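PDB 1RZ3: hypothetical protein RBSTP0775 from Geobacillus stearothermophilus, which is of unconfirmed function but probably acts as an ATP-dependent kinase of the phosphoribulokinase/uridine kinase family, with a P-loop NTPase fold. Local coordinates for residues V63-A66 and K67-H70; F77-Y80 and Y81-D85. All blocks are in the same frame, centred on the assembly; numbering follows the deposited sequence.

Interaction 1: residues V63-A66 and K67-H70; sequences VERA and KRYH
Lys-67 meets Glu-64 twice in one short, weakly bonded helical turn. Its backbone N donates to Glu-64 O at 2.9 Å, and its extended side chain runs obliquely across the Glu-64 carboxylate, CE lying 3.3 Å from OE2. The charged ends form only a long salt bridge, NZ to OE2 at 3.9 Å. Nearer the backbone, Lys-67 CB rests against Val-63 CG2. Arg-68 follows, its backbone N bound to Arg-65 O. With CG set between backbone N and carbonyl carbon (chi1 58°), its side chain turns back past Val-63, and NE donates to Val-63 O at 2.8 Å, bent to 142° at the hydrogen, the oxygen lying near the guanidinium plane. Arg-65 CA covers one face of the same guanidinium. Tyr-69 N makes a weak bond to Arg-65 O, while the edge of its ring meets Arg-65 CB through CD2 at 3.8 Å. A water lies within hydrogen-bonding distance of both Ala-66 O and Tyr-69 O at the end of the turn. This short surface helix, 65-68, packs beside the antiparallel strands 102-109 and 114-121: Arg-68 NH2 bonds Tyr-108 OH, Arg-65 NH2 bonds His-110 O, and Arg-65 N bonds Asp-113 OD1 in the loop between them.

Interaction 2: residues F77-Y80 and Y81-D85; sequences FEYY and YLQWD
Phe-77, Tyr-80 and Tyr-81 form an aromatic cluster at the C-terminal end of helix 75-82, where the helix widens into a pi-type turn. Among the aromatic contacts, Tyr-80 and Tyr-81 make a perpendicular, T-shaped pair: the CD2 edge of Tyr-80 stands over the centre of the Tyr-81 face. Tyr-81 also leans on Phe-77, obliquely, with planes at 43°, and its CB makes a CH-pi contact over the Phe-77 ring, 4.2 Å from the centroid. The two rings of the T arrive from different directions because Tyr-80 CG is anti to its backbone N (chi1 -170°) whereas Tyr-81 CG lies beside its own (chi1 -77°). Apolar contacts extend the cluster through Leu-82 CG against Phe-77 CE2 and, further on, join Tyr-79 CE1 to Trp-84 CH2, 4.0 Å apart. At the edge of the Tyr-79 ring, Gln-83 NE2 lies 3.5 Å from CE1. Backbone bonding is regular from Tyr-81 N to Phe-77 O at 2.9 Å, then weakens: Leu-82 N divides between Phe-77 O and Glu-78 O, and Gln-83 N reaches back five residues to Glu-78 O. Outside the turn, Tyr-81 OH bonds Tyr-182 OH and Trp-84 NE1 bonds Met-58 O. Tyr-79 O, buried without a polar partner, is met instead by Trp-84 CZ3 at 3.4 Å. A water then closes the helix end, donating to Tyr-80 O and accepting from Trp-84 N at 2.8 Å.

How the interactions relate
From the N terminus, the chain passes strand 53-57, then reaches interaction 1, which closes the turn of helix 65-68, and next interaction 2, which closes the last turn of helix 75-82. The two stand in series, neither nesting nor crossing, with centres about 9 Å apart. They touch directly: Val-63 N and Gln-83 O, 2.9 Å apart, probably form a hydrogen bond that joins the start of the first contact to the later half of the second. Interaction 1 faces the antiparallel strand pair, interaction 2 the helix 169-187. Arg-175 of that helix serves both, bonding Arg-68 O and forming a salt bridge with Glu-78.

Interaction 1: residues V63-A66 and K67-H70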
# COMPACT_ATOMS: atom_id res chain seq x y z
N VAL A 63 -9.10 -10.20 -2.63
CA VAL A 63 -10.10 -11.25 -2.62
C VAL A 63 -9.73 -12.41 -3.53
O VAL A 63 -8.79 -12.32 -4.31
CB VAL A 63 -11.48 -10.70 -3.05
CG1 VAL A 63 -11.90 -9.59 -2.11
CG2 VAL A 63 -11.40 -10.18 -4.49
N GLU A 64 -10.48 -13.51 -3.42
CA GLU A 64 -10.24 -14.70 -4.23
C GLU A 64 -10.47 -14.41 -5.72
O GLU A 64 -11.19 -13.48 -6.07
CB GLU A 64 -11.19 -15.82 -3.78
CG GLU A 64 -12.65 -15.40 -3.84
CD GLU A 64 -13.58 -16.38 -3.15
OE1 GLU A 64 -13.67 -17.54 -3.60
OE2 GLU A 64 -14.21 -15.98 -2.15
N ARG A 65 -9.86 -15.23 -6.58
CA ARG A 65 -9.99 -15.06 -8.03
C ARG A 65 -11.45 -14.96 -8.47
O ARG A 65 -11.82 -14.09 -9.26
CB ARG A 65 -9.34 -16.24 -8.77
CG ARG A 65 -7.84 -16.35 -8.59
CD ARG A 65 -7.31 -17.63 -9.22
NE ARG A 65 -5.89 -17.83 -8.93
CZ ARG A 65 -5.21 -18.94 -9.22
NH1 ARG A 65 -5.81 -19.96 -9.82
NH2 ARG A 65 -3.92 -19.02 -8.90
N ALA A 66 -12.28 -15.85 -7.95
CA ALA A 66 -13.70 -15.89 -8.29
C ALA A 66 -14.41 -14.55 -8.09
O ALA A 66 -15.44 -14.30 -8.70
CB ALA A 66 -14.40 -16.97 -7.48
N LYS A 67 -13.85 -13.68 -7.25
CA LYS A 67 -14.47 -12.39 -6.99
C LYS A 67 -13.86 -11.22 -7.76
O LYS A 67 -14.43 -10.13 -7.78
CB LYS A 67 -14.45 -12.07 -5.49
CG LYS A 67 -15.30 -13.01 -4.65
CD LYS A 67 -15.39 -12.54 -3.21
CE LYS A 67 -16.28 -13.47 -2.39
NZ LYS A 67 -16.44 -12.99 -0.99
N ARG A 68 -12.72 -11.44 -8.39
CA ARG A 68 -12.07 -10.37 -9.14
C ARG A 68 -11.78 -10.74 -10.59
O ARG A 68 -11.16 -9.96 -11.32
CB ARG A 68 -10.78 -9.95 -8.42
CG ARG A 68 -9.79 -11.08 -8.22
CD ARG A 68 -8.77 -10.73 -7.15
NE ARG A 68 -7.88 -11.85 -6.87
CZ ARG A 68 -6.83 -12.17 -7.62
NH1 ARG A 68 -6.54 -11.44 -8.68
NH2 ARG A 68 -6.09 -13.22 -7.31
N TYR A 69 -12.23 -11.92 -11.01
CA TYR A 69 -12.05 -12.40 -12.38
C TYR A 69 -13.36 -13.00 -12.89
O TYR A 69 -14.14 -13.53 -12.11
CB TYR A 69 -10.96 -13.48 -12.45
CG TYR A 69 -9.55 -12.98 -12.27
CD1 TYR A 69 -9.01 -12.02 -13.13
CD2 TYR A 69 -8.73 -13.48 -11.26
CE1 TYR A 69 -7.69 -11.58 -12.99
CE2 TYR A 69 -7.42 -13.06 -11.11
CZ TYR A 69 -6.90 -12.11 -11.98
OH TYR A 69 -5.60 -11.69 -11.83
N HIS A 70 -13.59 -12.90 -14.19
CA HIS A 70 -14.80 -13.44 -14.81
C HIS A 70 -16.07 -13.01 -14.09
O HIS A 70 -16.98 -13.81 -13.88
CB HIS A 70 -14.74 -14.97 -14.83
CG HIS A 70 -13.49 -15.51 -15.44
ND1 HIS A 70 -13.12 -15.24 -16.74
CD2 HIS A 70 -12.51 -16.30 -14.93
CE1 HIS A 70 -11.97 -15.83 -17.00
NE2 HIS A 70 -11.58 -16.48 -15.92
O HOH W 1 -16.33 -14.94 -11.23

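Interaction 2: residues F77-Y80 and Y81-D85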
# COMPACT_ATOMS: atom_id res chain seq x y z
N PHE A 77 -12.24 -2.36 -13.99
CA PHE A 77 -13.18 -2.23 -12.89
C PHE A 77 -12.96 -3.31 -11.84
O PHE A 77 -13.07 -3.05 -10.64
CB PHE A 77 -14.61 -2.31 -13.42
CG PHE A 77 -15.66 -1.99 -12.41
CD1 PHE A 77 -16.14 -0.69 -12.26
CD2 PHE A 77 -16.18 -2.98 -11.59
CE1 PHE A 77 -17.11 -0.38 -11.32
CE2 PHE A 77 -17.15 -2.69 -10.63
CZ PHE A 77 -17.62 -1.38 -10.50
N GLU A 78 -12.66 -4.53 -12.29
CA GLU A 78 -12.42 -5.65 -11.39
C GLU A 78 -11.17 -5.37 -10.56
O GLU A 78 -11.14 -5.59 -9.34
CB GLU A 78 -12.19 -6.94 -12.18
CG GLU A 78 -13.33 -7.33 -13.12
CD GLU A 78 -13.12 -8.70 -13.75
OE1 GLU A 78 -12.00 -8.98 -14.21
OE2 GLU A 78 -14.08 -9.49 -13.78
N TYR A 79 -10.14 -4.88 -11.23
CA TYR A 79 -8.87 -4.58 -10.59
C TYR A 79 -8.95 -3.40 -9.61
O TYR A 79 -8.44 -3.48 -8.50
CB TYR A 79 -7.82 -4.31 -11.67
CG TYR A 79 -6.42 -3.98 -11.17
CD1 TYR A 79 -5.86 -4.66 -10.10
CD2 TYR A 79 -5.64 -3.03 -11.83
CE1 TYR A 79 -4.55 -4.40 -9.68
CE2 TYR A 79 -4.33 -2.77 -11.43
CZ TYR A 79 -3.79 -3.45 -10.36
OH TYR A 79 -2.50 -3.20 -9.98
N TYR A 80 -9.61 -2.32 -10.02
CA TYR A 80 -9.69 -1.15 -9.16
C TYR A 80 -10.75 -1.21 -8.05
O TYR A 80 -10.50 -0.76 -6.93
CB TYR A 80 -9.93 0.11 -9.99
CG TYR A 80 -9.79 1.39 -9.19
CD1 TYR A 80 -8.53 1.89 -8.86
CD2 TYR A 80 -10.92 2.05 -8.69
CE1 TYR A 80 -8.39 3.02 -8.06
CE2 TYR A 80 -10.79 3.18 -7.89
CZ TYR A 80 -9.53 3.66 -7.58
OH TYR A 80 -9.39 4.77 -6.78
N TYR A 81 -11.92 -1.75 -8.36
CA TYR A 81 -13.02 -1.78 -7.39
C TYR A 81 -13.34 -3.10 -6.70
O TYR A 81 -13.85 -3.10 -5.58
CB TYR A 81 -14.30 -1.28 -8.05
CG TYR A 81 -14.38 0.22 -8.20
CD1 TYR A 81 -14.44 1.04 -7.07
CD2 TYR A 81 -14.39 0.82 -9.46
CE1 TYR A 81 -14.52 2.43 -7.19
CE2 TYR A 81 -14.48 2.21 -9.59
CZ TYR A 81 -14.54 3.00 -8.45
OH TYR A 81 -14.62 4.36 -8.56
N LEU A 82 -13.05 -4.22 -7.35
CA LEU A 82 -13.39 -5.51 -6.76
C LEU A 82 -12.24 -6.30 -6.15
O LEU A 82 -12.46 -7.13 -5.27
CB LEU A 82 -14.10 -6.38 -7.80
CG LEU A 82 -15.31 -5.73 -8.48
CD1 LEU A 82 -15.96 -6.73 -9.42
CD2 LEU A 82 -16.30 -5.24 -7.43
N GLN A 83 -11.02 -6.07 -6.62
CA GLN A 83 -9.87 -6.81 -6.12
C GLN A 83 -9.65 -6.67 -4.61
O GLN A 83 -9.14 -7.59 -3.96
CB GLN A 83 -8.60 -6.41 -6.88
CG GLN A 83 -7.39 -7.26 -6.53
CD GLN A 83 -6.48 -7.47 -7.72
OE1 GLN A 83 -6.92 -7.92 -8.78
NE2 GLN A 83 -5.20 -7.16 -7.55
N TRP A 84 -10.00 -5.51 -4.07
CA TRP A 84 -9.89 -5.25 -2.64
C TRP A 84 -11.27 -4.94 -2.08
O TRP A 84 -12.04 -4.22 -2.72
CB TRP A 84 -8.99 -4.04 -2.36
CG TRP A 84 -7.53 -4.29 -2.55
CD1 TRP A 84 -6.66 -4.77 -1.62
CD2 TRP A 84 -6.80 -4.15 -3.77
NE1 TRP A 84 -5.41 -4.93 -2.19
CE2 TRP A 84 -5.47 -4.56 -3.50
CE3 TRP A 84 -7.13 -3.71 -5.06
CZ2 TRP A 84 -4.47 -4.54 -4.48
CZ3 TRP A 84 -6.13 -3.70 -6.03
CH2 TRP A 84 -4.82 -4.11 -5.74
N ASP A 85 -11.58 -5.48 -0.91
CA ASP A 85 -12.86 -5.20 -0.26
C ASP A 85 -12.53 -3.91 0.49
O ASP A 85 -12.18 -3.93 1.68
CB ASP A 85 -13.22 -6.30 0.73
CG ASP A 85 -14.61 -6.13 1.30
OD1 ASP A 85 -15.07 -4.98 1.40
OD2 ASP A 85 -15.24 -7.15 1.65
O HOH W 2 -10.61 -2.92 -4.99